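Local atomic coordinates of O-methyltransferase family 2 (Planctopirus limnophila, PDB entry 5I2H), a protein that binds the flavone apigenin and probably transfers methyl groups from S-adenosyl-L-methionine to hydroxyl oxygens, probably as a dimer. Residues Val69-Leu74 with Gln78-Arg83. Sequence-based numbering, arbitrary orientation. Where two conformers were deposited one is given.
Sequences VLVTGL and QLLTKR
The carbonyl oxygen of Leu-74 takes two backbone N-H groups at once. Leu-79 N reaches Leu-74 O at 3.0 Å with an N-H...O angle of 156°, the donor N tilted 19° out of the carbonyl plane of Leu-74, and Leu-80 N adds a weak second bond to the same oxygen at 3.3 Å. Leu-79 also leans its CB against that oxygen, 3.5 Å from Leu-74 O. The first of these bonds belongs to a Schellman motif: Gln-78, with positive phi, is the C' residue, its N bonded to Cys-75 O, and the chain turns out of helix 64-76 into strand 80-82. That strand pairs antiparallel with 88-90, a helix-then-hairpin order that fits the wing of a winged-helix fold, as expected for the helix-turn-helix-type dimerisation domain of these methyltransferases. Beyond the turn, Leu-80 crosses Leu-74 at an angle, its CG 3.7 Å from Leu-74 CB and its CD1 against both that CB and Leu-74 CD1, 4.0 Å from the latter. Leu-32 and Ser-36 of helix 26-39 and Phe-43 of helix 42-48 also pack on Leu-74, while Leu-79 touches Ile-20 of the second subunit. Further along the strand, the extended chain of Lys-82 carries CE across Val-71 to 3.6 Å from CG1, a methyl that chi1 of 165° sets beside the carbonyl carbon, where the lysine passes. A water ties strand to helix, accepting from Lys-82 NZ at 2.7 Å and donating to Thr-72 OG1 at 2.9 Å. NZ also bonds directly to Asp-307 O; the Thr-72 hydroxyl has one proton to offer between Gln-68 O and Leu-308 O.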
loop_
_atom_site.group_PDB
_atom_site.type_symbol
_atom_site.label_atom_id
_atom_site.label_comp_id
_atom_site.label_asym_id
_atom_site.label_seq_id
_atom_site.Cartn_x
_atom_site.Cartn_y
_atom_site.Cartn_z
ATOM N N VAL A 69 4.735 15.087 8.556
ATOM C CA VAL A 69 4.565 13.939 7.665
ATOM C C VAL A 69 3.437 13.032 8.176
ATOM O O VAL A 69 2.710 12.430 7.379
ATOM C CB VAL A 69 5.867 13.135 7.432
ATOM C CG1 VAL A 69 6.998 14.059 6.953
ATOM C CG2 VAL A 69 6.316 12.365 8.640
ATOM N N LEU A 70 3.268 12.939 9.499
ATOM C CA LEU A 70 2.200 12.129 10.077
ATOM C C LEU A 70 0.844 12.731 9.748
ATOM O O LEU A 70 -0.071 12.025 9.298
ATOM C CB LEU A 70 2.409 12.017 11.596
ATOM C CG LEU A 70 1.328 11.211 12.324
ATOM C CD1 LEU A 70 1.901 10.335 13.443
ATOM C CD2 LEU A 70 0.329 12.152 12.925
ATOM N N VAL A 71 0.704 14.047 9.945
ATOM C CA VAL A 71 -0.576 14.698 9.686
ATOM C C VAL A 71 -0.907 14.653 8.204
ATOM O O VAL A 71 -2.057 14.375 7.817
ATOM C CB VAL A 71 -0.572 16.140 10.225
ATOM C CG1 VAL A 71 -1.761 16.943 9.641
ATOM C CG2 VAL A 71 -0.620 16.124 11.751
ATOM N N THR A 72 0.077 14.949 7.348
ATOM C CA THR A 72 -0.162 14.885 5.911
ATOM C C THR A 72 -0.590 13.487 5.477
ATOM O O THR A 72 -1.534 13.334 4.686
ATOM C CB THR A 72 1.094 15.347 5.160
ATOM O OG1 THR A 72 1.275 16.740 5.431
ATOM C CG2 THR A 72 0.997 15.123 3.646
ATOM N N GLY A 73 0.071 12.451 5.991
ATOM C CA GLY A 73 -0.322 11.091 5.620
ATOM C C GLY A 73 -1.749 10.761 6.036
ATOM O O GLY A 73 -2.540 10.186 5.262
ATOM N N LEU A 74 -2.106 11.120 7.267
ATOM C CA LEU A 74 -3.438 10.780 7.741
ATOM C C LEU A 74 -4.503 11.642 7.072
ATOM O O LEU A 74 -5.605 11.151 6.816
ATOM C CB LEU A 74 -3.520 10.903 9.277
ATOM C CG LEU A 74 -2.582 9.948 10.034
ATOM C CD1 LEU A 74 -2.561 10.272 11.539
ATOM C CD2 LEU A 74 -2.931 8.473 9.770
ATOM N N GLN A 78 -7.794 10.437 4.340
ATOM C CA GLN A 78 -9.142 10.923 4.665
ATOM C C GLN A 78 -9.516 10.590 6.109
ATOM O O GLN A 78 -10.680 10.310 6.436
ATOM C CB GLN A 78 -10.183 10.379 3.686
ATOM C CG GLN A 78 -9.847 10.664 2.239
ATOM C CD GLN A 78 -11.085 10.948 1.425
ATOM O OE1 GLN A 78 -11.907 10.065 1.204
ATOM N NE2 GLN A 78 -11.246 12.202 1.010
ATOM N N LEU A 79 -8.520 10.641 6.991
ATOM C CA LEU A 79 -8.729 10.341 8.408
ATOM C C LEU A 79 -8.606 11.567 9.298
ATOM O O LEU A 79 -9.212 11.611 10.376
ATOM C CB LEU A 79 -7.736 9.272 8.876
ATOM C CG LEU A 79 -7.857 7.951 8.111
ATOM C CD1 LEU A 79 -6.733 6.993 8.517
ATOM C CD2 LEU A 79 -9.253 7.333 8.335
ATOM N N LEU A 80 -7.812 12.548 8.881
ATOM C CA LEU A 80 -7.795 13.857 9.515
ATOM C C LEU A 80 -8.197 14.910 8.497
ATOM O O LEU A 80 -8.163 14.690 7.279
ATOM C CB LEU A 80 -6.416 14.197 10.090
ATOM C CG LEU A 80 -5.771 13.246 11.094
ATOM C CD1 LEU A 80 -4.417 13.793 11.567
ATOM C CD2 LEU A 80 -6.650 13.012 12.264
ATOM N N THR A 81 -8.569 16.073 9.004
ATOM C CA THR A 81 -8.952 17.168 8.141
ATOM C C THR A 81 -8.397 18.461 8.725
ATOM O O THR A 81 -8.201 18.584 9.942
ATOM C CB THR A 81 -10.478 17.220 7.956
ATOM O OG1 THR A 81 -10.800 18.285 7.056
ATOM C CG2 THR A 81 -11.191 17.449 9.272
ATOM N N LYS A 82 -8.077 19.400 7.839
ATOM C CA LYS A 82 -7.551 20.704 8.249
ATOM C C LYS A 82 -8.644 21.756 8.084
ATOM O O LYS A 82 -8.863 22.256 6.981
ATOM C CB LYS A 82 -6.306 21.065 7.449
ATOM C CG LYS A 82 -5.131 20.184 7.795
ATOM C CD LYS A 82 -3.801 20.701 7.199
ATOM C CE LYS A 82 -2.664 19.738 7.541
ATOM N NZ LYS A 82 -1.320 20.099 6.993
ATOM N N ARG A 83 -9.288 22.111 9.204
ATOM C CA ARG A 83 -10.449 23.023 9.296
ATOM C C ARG A 83 -11.297 23.089 8.036
ATOM O O ARG A 83 -11.576 24.178 7.530
ATOM C CB ARG A 83 -9.985 24.431 9.668
HETATM O O HOH W 1 0.855 18.597 7.554
#